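Local coordinates for uncharacterized protein cvnB5 (Streptomyces avermitilis, PDB 3LEQ), which is of unknown function but carries a Roadblock/LC7 domain, a fold that in its relatives commonly serves as a dimerising scaffold for small-GTPase or motor complexes, at residues V19-V24 with T36-D41; E44-T49 with V93-Q98. All coordinates share one frame; numbering follows the deposited sequence. Where two conformers were deposited one is given.

In the fold
Interactions 1 and 2 lie side by side on one face of the antiparallel sheet, the face covered by helix 40-55, with their centres about 8 Å apart. Interaction 1 sets the loop leading into that helix against strand 19-26; interaction 2 sets residues 44-49 of the helix against strand 90-96, the next strand in the sheet. The strands are joined directly, Val23 O lying 2.8 Å from Val93 N and Asp20 N 2.8 Å from Leu95 O, both probable hydrogen bonds. The side chains meet as well: Phe38 CE1 is 3.7 Å from Leu46 CD2, making one continuous apolar layer between helix and sheet. Both are structural packing in the domain core.

Interaction 1 (V19-V24 with T36-D41); sequences VDHAVV and TGFLRD
The imidazole of His21 lies flat over the phenyl ring of Phe38 in an offset stack, the centroids 4.2 Å apart and the planes only 7° from parallel. The offset places CB of His21, rather than the middle of its ring, above the centre of the phenyl face, where it makes a CH-pi contact 3.4 Å from the Phe38 centroid. The closest pair lies toward the rim, His21 ND1 3.3 Å from Phe38 CD2; Asp20 CB lies over the opposite imidazole face. The phenyl ring reaches the strand because its CG stands anti to the backbone N (chi1 -161°), while the imidazole leaves the strand with CG anti to the carbonyl carbon (chi1 -49°). Val23 meets the phenyl ring at its edge, CG1 sitting in the ring plane 3.5 Å from Phe38 CE1. Phenylalanine suits this buried place, offering a face to His21 and an edge to Val23 with no polar group to bury. Histidine suits the partly exposed border, being flat enough to stack yet polar. Backbone bonds of Asp20 and His21 to Leu95 form a classic beta bulge, which sets His21 facing Phe38. The contact rests on stacking, CH-pi and van der Waals packing, and asks no hydrogen bond of the imidazole.

Interaction 2 (E44-T49 with V93-Q98); sequences ERLAAT and VVLTRQ
Leu46 projects from helix 40-55 onto strand 90-96, where its branched end meets Val93 and Leu95. Its CD1 methyl lies 3.9 Å from Val93 CG1 and equally far, 3.9 Å, from Leu95 CG, so one methyl serves both partners. Toward Leu95 the two leucines reach for each other tip to tip, and the other branch of Leu46, CD2, stands 4.0 Å from Leu95 CD1. Toward Val93 the side chains run past each other in opposite directions, and Leu46 CG also touches the valine's CG1. The helix residue extends toward the strand with CG anti to its own backbone N (chi1 -177°), and Val93 turns CG1 to meet it in the same way (chi1 -175°). Branched aliphatic side chains suit Leu46 and Val93, which are buried and bring no polar group to satisfy; Leu95, partly exposed, lies toward the border of the layer. With an alanine here in place of Leu46 both methyls go, which would probably open a gap over Val93 CG1 and leave the branched end of Leu95 without its partner.

Farther out, backbone bonds to strand 19-26 hold Val93 and Leu95 in place, while Val94 between them points away and its side chain touches Met109 of helix 102-115. Leu81 touches both Leu46 and Val93, continuing the layer onto strand 80-85. Beside Leu46, Thr49 bonds Arg45 O through both OG1 (3.0 Å) and N, from opposite faces of the carbonyl plane, fixing the helix locally. At the strand's end Thr96 OG1 donates to Arg97 O and also pairs with Tyr80 N. Helix 40-55 covers one face and helices 4-15 and 102-115 the other, a three-layer alpha/beta/alpha arrangement round a five-stranded antiparallel sheet of order 2-1-5-4-3, as expected of the Roadblock/LC7 domain.

Interaction 1 (V19-V24 with T36-D41)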
ATOM      1  N   VAL A  19      -2.541   9.489   2.471  1.00 11.38           N
ATOM      2  CA  VAL A  19      -2.721   8.080   2.101  1.00 11.55           C
ATOM      3  C   VAL A  19      -4.217   7.781   2.051  1.00 11.51           C
ATOM      4  O   VAL A  19      -4.925   8.040   3.005  1.00 11.59           O
ATOM      5  CB  VAL A  19      -2.019   7.138   3.098  1.00 11.22           C
ATOM      6  CG1 VAL A  19      -2.358   5.687   2.800  1.00 11.59           C
ATOM      7  CG2 VAL A  19      -0.515   7.335   3.056  1.00 12.78           C
ATOM      8  N   ASP A  20      -4.690   7.286   0.910  1.00 11.74           N
ATOM      9  CA  ASP A  20      -6.095   6.926   0.740  1.00 11.68           C
ATOM     10  C   ASP A  20      -6.409   5.432   1.044  1.00 11.28           C
ATOM     11  O   ASP A  20      -7.419   5.121   1.696  1.00 11.33           O
ATOM     12  CB  ASP A  20      -6.557   7.301  -0.663  1.00 13.03           C
ATOM     13  CG  ASP A  20      -6.818   8.804  -0.831  1.00 14.58           C
ATOM     14  OD1 ASP A  20      -6.890   9.565   0.173  1.00 17.58           O
ATOM     15  OD2 ASP A  20      -6.966   9.226  -1.995  1.00 16.96           O
ATOM     16  N   HIS A  21      -5.561   4.519   0.566  1.00  9.41           N
ATOM     17  CA  HIS A  21      -5.757   3.081   0.773  1.00  9.11           C
ATOM     18  C   HIS A  21      -4.406   2.406   0.888  1.00  8.49           C
ATOM     19  O   HIS A  21      -3.409   2.935   0.393  1.00  7.98           O
ATOM     20  CB  HIS A  21      -6.532   2.419  -0.387  1.00  8.94           C
ATOM     21  CG  HIS A  21      -7.787   3.136  -0.776  1.00  9.87           C
ATOM     22  ND1 HIS A  21      -8.895   3.196   0.042  1.00 10.99           N
ATOM     23  CD2 HIS A  21      -8.113   3.815  -1.901  1.00 10.54           C
ATOM     24  CE1 HIS A  21      -9.841   3.905  -0.552  1.00 12.00           C
ATOM     25  NE2 HIS A  21      -9.392   4.293  -1.734  1.00 11.05           N
ATOM     26  N   ALA A  22      -4.394   1.235   1.524  1.00  8.36           N
ATOM     27  CA  ALA A  22      -3.198   0.418   1.673  1.00  8.89           C
ATOM     28  C   ALA A  22      -3.522  -1.071   1.673  1.00  9.04           C
ATOM     29  O   ALA A  22      -4.547  -1.496   2.220  1.00  9.91           O
ATOM     30  CB  ALA A  22      -2.453   0.805   2.965  1.00  8.48           C
ATOM     31  N   VAL A  23      -2.650  -1.858   1.054  1.00 10.08           N
ATOM     32  CA  VAL A  23      -2.752  -3.318   1.106  1.00 11.06           C
ATOM     33  C   VAL A  23      -1.377  -3.922   1.306  1.00 10.91           C
ATOM     34  O   VAL A  23      -0.351  -3.284   1.000  1.00 11.08           O
ATOM     35  CB  VAL A  23      -3.353  -3.927  -0.205  1.00 10.31           C
ATOM     36  CG1 VAL A  23      -4.757  -3.437  -0.441  1.00 13.46           C
ATOM     37  CG2 VAL A  23      -2.487  -3.613  -1.437  1.00 12.11           C
ATOM     38  N   VAL A  24      -1.360  -5.155   1.798  1.00 10.71           N
ATOM     39  CA  VAL A  24      -0.143  -5.960   1.799  1.00 10.08           C
ATOM     40  C   VAL A  24      -0.411  -7.217   0.942  1.00  9.82           C
ATOM     41  O   VAL A  24      -1.403  -7.927   1.149  1.00 10.68           O
ATOM     42  CB  VAL A  24       0.294  -6.348   3.209  1.00 10.24           C
ATOM     43  CG1 VAL A  24       1.455  -7.344   3.146  1.00  8.97           C
ATOM     44  CG2 VAL A  24       0.685  -5.097   4.015  1.00  9.58           C
ATOM     45  N   THR A  36      -9.358  -1.223   6.311  1.00 10.21           N
ATOM     46  CA  THR A  36     -10.717  -1.779   6.471  1.00 10.14           C
ATOM     47  C   THR A  36     -11.850  -1.091   5.666  1.00  9.95           C
ATOM     48  O   THR A  36     -12.969  -1.726   5.436  1.00 10.85           O
ATOM     49  CB  THR A  36     -11.104  -1.954   7.969  1.00  9.99           C
ATOM     50  OG1 THR A  36     -11.300  -0.674   8.593  1.00 11.01           O
ATOM     51  CG2 THR A  36     -10.035  -2.735   8.716  1.00  9.18           C
ATOM     52  N   GLY A  37     -11.572   0.187   5.241  1.00  9.80           N
ATOM     53  CA  GLY A  37     -12.527   0.896   4.366  1.00  9.36           C
ATOM     54  C   GLY A  37     -12.233   0.769   2.869  1.00  9.28           C
ATOM     55  O   GLY A  37     -12.750   1.560   2.059  1.00  9.63           O
ATOM     56  N   PHE A  38     -11.412  -0.233   2.513  1.00  8.60           N
ATOM     57  CA  PHE A  38     -11.003  -0.504   1.130  1.00  8.60           C
ATOM     58  C   PHE A  38     -11.709  -1.784   0.676  1.00  8.98           C
ATOM     59  O   PHE A  38     -11.305  -2.880   1.068  1.00  9.61           O
ATOM     60  CB  PHE A  38      -9.478  -0.695   1.108  1.00  7.53           C
ATOM     61  CG  PHE A  38      -8.812  -0.536  -0.254  1.00  6.87           C
ATOM     62  CD1 PHE A  38      -7.573  -1.129  -0.485  1.00  5.00           C
ATOM     63  CD2 PHE A  38      -9.383   0.204  -1.274  1.00  6.31           C
ATOM     64  CE1 PHE A  38      -6.909  -0.991  -1.710  1.00  8.28           C
ATOM     65  CE2 PHE A  38      -8.735   0.345  -2.499  1.00  4.89           C
ATOM     66  CZ  PHE A  38      -7.494  -0.261  -2.723  1.00  7.42           C
ATOM     67  N   LEU A  39     -12.772  -1.645  -0.123  1.00  9.55           N
ATOM     68  CA  LEU A  39     -13.566  -2.796  -0.589  1.00  9.71           C
ATOM     69  C   LEU A  39     -12.725  -3.848  -1.313  1.00 10.35           C
ATOM     70  O   LEU A  39     -11.725  -3.522  -1.944  1.00  9.96           O
ATOM     71  CB  LEU A  39     -14.684  -2.331  -1.519  1.00  9.56           C
ATOM     72  CG  LEU A  39     -15.898  -1.634  -0.904  1.00  9.36           C
ATOM     73  CD1 LEU A  39     -16.735  -1.009  -2.006  1.00  9.39           C
ATOM     74  CD2 LEU A  39     -16.727  -2.616  -0.092  1.00  9.64           C
ATOM     75  N   ARG A  40     -13.165  -5.104  -1.246  1.00 11.11           N
ATOM     76  CA  ARG A  40     -12.451  -6.228  -1.875  1.00 11.37           C
ATOM     77  C   ARG A  40     -12.247  -6.072  -3.392  1.00 11.16           C
ATOM     78  O   ARG A  40     -11.175  -6.399  -3.917  1.00 11.92           O
ATOM     79  CB  ARG A  40     -13.158  -7.556  -1.554  1.00 11.63           C
ATOM     80  CG  ARG A  40     -12.176  -8.688  -1.297  1.00 11.96           C
ATOM     81  CD  ARG A  40     -12.221  -9.764  -2.361  1.00 11.33           C
ATOM     82  NE  ARG A  40     -12.880 -10.949  -1.837  1.00 10.02           N
ATOM     83  CZ  ARG A  40     -12.750 -12.183  -2.322  1.00 11.36           C
ATOM     84  NH1 ARG A  40     -11.959 -12.424  -3.356  1.00 12.37           N
ATOM     85  NH2 ARG A  40     -13.415 -13.184  -1.758  1.00  8.83           N
ATOM     86  N   ASP A  41     -13.263  -5.560  -4.088  1.00 10.83           N
ATOM     87  CA  ASP A  41     -13.136  -5.282  -5.522  1.00 10.17           C
ATOM     88  C   ASP A  41     -12.038  -4.255  -5.807  1.00  9.71           C
ATOM     89  O   ASP A  41     -11.256  -4.431  -6.743  1.00  9.67           O
ATOM     90  CB  ASP A  41     -14.475  -4.844  -6.141  1.00 10.16           C
TER

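Interaction 2 (E44-T49 with V93-Q98)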
ATOM      1  N   GLU A  44      -8.382  -5.794  -4.741  1.00  9.77           N
ATOM      2  CA  GLU A  44      -7.938  -6.744  -5.749  1.00 10.55           C
ATOM      3  C   GLU A  44      -7.606  -6.051  -7.083  1.00 10.58           C
ATOM      4  O   GLU A  44      -6.725  -6.498  -7.799  1.00 11.23           O
ATOM      5  CB  GLU A  44      -8.967  -7.867  -5.927  1.00 11.01           C
ATOM      6  CG  GLU A  44      -9.095  -8.793  -4.703  1.00 11.02           C
ATOM      7  CD  GLU A  44     -10.083  -9.907  -4.888  1.00 13.74           C
ATOM      8  OE1 GLU A  44     -11.038  -9.744  -5.678  1.00 15.74           O
ATOM      9  OE2 GLU A  44      -9.927 -10.955  -4.221  1.00 14.63           O
ATOM     10  N   ARG A  45      -8.281  -4.951  -7.396  1.00 11.34           N
ATOM     11  CA  ARG A  45      -7.894  -4.122  -8.542  1.00 11.65           C
ATOM     12  C   ARG A  45      -6.503  -3.507  -8.356  1.00 11.60           C
ATOM     13  O   ARG A  45      -5.688  -3.507  -9.295  1.00 10.97           O
ATOM     14  CB  ARG A  45      -8.918  -3.021  -8.783  1.00 12.72           C
ATOM     15  CG  ARG A  45      -8.855  -2.428 -10.181  1.00 15.87           C
ATOM     16  CD  ARG A  45     -10.005  -1.452 -10.458  1.00 19.49           C
ATOM     17  NE  ARG A  45     -10.628  -1.653 -11.771  1.00 21.92           N
ATOM     18  CZ  ARG A  45     -10.017  -1.506 -12.949  1.00 23.17           C
ATOM     19  NH1 ARG A  45      -8.730  -1.167 -13.016  1.00 25.53           N
ATOM     20  NH2 ARG A  45     -10.697  -1.720 -14.066  1.00 23.55           N
ATOM     21  N   LEU A  46      -6.229  -2.989  -7.150  1.00 10.70           N
ATOM     22  CA  LEU A  46      -4.894  -2.514  -6.812  1.00 10.45           C
ATOM     23  C   LEU A  46      -3.919  -3.684  -6.853  1.00 10.83           C
ATOM     24  O   LEU A  46      -2.793  -3.547  -7.356  1.00 10.63           O
ATOM     25  CB  LEU A  46      -4.868  -1.858  -5.427  1.00 10.56           C
ATOM     26  CG  LEU A  46      -3.550  -1.246  -4.950  1.00  9.54           C
ATOM     27  CD1 LEU A  46      -2.949  -0.295  -5.983  1.00  7.57           C
ATOM     28  CD2 LEU A  46      -3.806  -0.531  -3.621  1.00  8.64           C
ATOM     29  N   ALA A  47      -4.369  -4.849  -6.377  1.00 10.38           N
ATOM     30  CA  ALA A  47      -3.503  -6.020  -6.363  1.00 11.10           C
ATOM     31  C   ALA A  47      -3.138  -6.453  -7.776  1.00 10.60           C
ATOM     32  O   ALA A  47      -1.994  -6.846  -8.019  1.00 11.66           O
ATOM     33  CB  ALA A  47      -4.133  -7.166  -5.564  1.00 10.88           C
ATOM     34  N   ALA A  48      -4.097  -6.375  -8.706  1.00 10.80           N
ATOM     35  CA  ALA A  48      -3.857  -6.767 -10.106  1.00 10.59           C
ATOM     36  C   ALA A  48      -2.856  -5.807 -10.750  1.00 10.45           C
ATOM     37  O   ALA A  48      -1.989  -6.225 -11.527  1.00  9.69           O
ATOM     38  CB  ALA A  48      -5.170  -6.798 -10.907  1.00  9.85           C
ATOM     39  N   THR A  49      -2.983  -4.520 -10.434  1.00 10.54           N
ATOM     40  CA  THR A  49      -2.043  -3.520 -10.937  1.00 11.14           C
ATOM     41  C   THR A  49      -0.624  -3.740 -10.401  1.00 11.44           C
ATOM     42  O   THR A  49       0.357  -3.671 -11.146  1.00 12.57           O
ATOM     43  CB  THR A  49      -2.502  -2.089 -10.561  1.00 10.92           C
ATOM     44  OG1 THR A  49      -3.820  -1.877 -11.063  1.00 11.25           O
ATOM     45  CG2 THR A  49      -1.594  -1.047 -11.193  1.00 11.42           C
ATOM     46  N   VAL A  93       1.525  -1.851  -0.461  1.00 10.66           N
ATOM     47  CA  VAL A  93       1.160  -1.041  -1.609  1.00 10.48           C
ATOM     48  C   VAL A  93       0.196   0.024  -1.136  1.00 10.61           C
ATOM     49  O   VAL A  93      -0.772  -0.274  -0.469  1.00 11.65           O
ATOM     50  CB  VAL A  93       0.493  -1.865  -2.740  1.00 10.10           C
ATOM     51  CG1 VAL A  93       0.250  -0.999  -3.950  1.00  8.87           C
ATOM     52  CG2 VAL A  93       1.340  -3.130  -3.112  1.00 11.65           C
ATOM     53  N   VAL A  94       0.450   1.267  -1.505  1.00 10.29           N
ATOM     54  CA  VAL A  94      -0.369   2.385  -1.053  0.50 10.11           C
ATOM     55  C   VAL A  94      -0.853   3.196  -2.246  1.00  9.95           C
ATOM     56  O   VAL A  94      -0.099   3.348  -3.230  1.00 10.58           O
ATOM     57  CB  VAL A  94       0.451   3.285  -0.080  0.50 10.08           C
ATOM     58  CG1 VAL A  94      -0.064   4.719  -0.054  0.50  8.36           C
ATOM     59  CG2 VAL A  94       0.454   2.681   1.334  0.50 10.22           C
ATOM     60  N   LEU A  95      -2.074   3.719  -2.146  1.00  9.70           N
ATOM     61  CA  LEU A  95      -2.585   4.743  -3.066  1.00 10.14           C
ATOM     62  C   LEU A  95      -2.673   6.067  -2.303  1.00  9.84           C
ATOM     63  O   LEU A  95      -3.276   6.138  -1.224  1.00  9.75           O
ATOM     64  CB  LEU A  95      -3.951   4.369  -3.652  1.00  9.81           C
ATOM     65  CG  LEU A  95      -3.989   3.241  -4.695  1.00 11.36           C
ATOM     66  CD1 LEU A  95      -5.421   2.859  -5.016  1.00  8.99           C
ATOM     67  CD2 LEU A  95      -3.216   3.605  -5.991  1.00 11.83           C
ATOM     68  N   THR A  96      -2.061   7.111  -2.860  1.00 10.08           N
ATOM     69  CA  THR A  96      -2.154   8.455  -2.284  1.00 10.51           C
ATOM     70  C   THR A  96      -3.223   9.309  -2.976  1.00 11.64           C
ATOM     71  O   THR A  96      -3.663   8.999  -4.089  1.00 12.75           O
ATOM     72  CB  THR A  96      -0.825   9.220  -2.403  1.00  9.86           C
ATOM     73  OG1 THR A  96      -0.705   9.764  -3.726  1.00 10.07           O
ATOM     74  CG2 THR A  96       0.376   8.307  -2.083  1.00  8.99           C
ATOM     75  N   ARG A  97      -3.603  10.399  -2.312  1.00 10.93           N
ATOM     76  CA  ARG A  97      -4.432  11.451  -2.882  1.00 11.32           C
ATOM     77  C   ARG A  97      -3.571  12.278  -3.836  1.00 11.19           C
ATOM     78  O   ARG A  97      -2.359  12.039  -3.949  1.00 11.80           O
ATOM     79  CB  ARG A  97      -4.994  12.334  -1.757  1.00 10.81           C
ATOM     80  N   GLN A  98      -4.190  13.228  -4.526  1.00 10.74           N
ATOM     81  CA  GLN A  98      -3.481  14.072  -5.484  1.00 10.61           C
ATOM     82  C   GLN A  98      -2.620  15.103  -4.761  1.00 10.42           C
ATOM     83  O   GLN A  98      -3.054  15.717  -3.785  1.00 10.52           O
ATOM     84  CB  GLN A  98      -4.468  14.766  -6.438  1.00 10.48           C
TER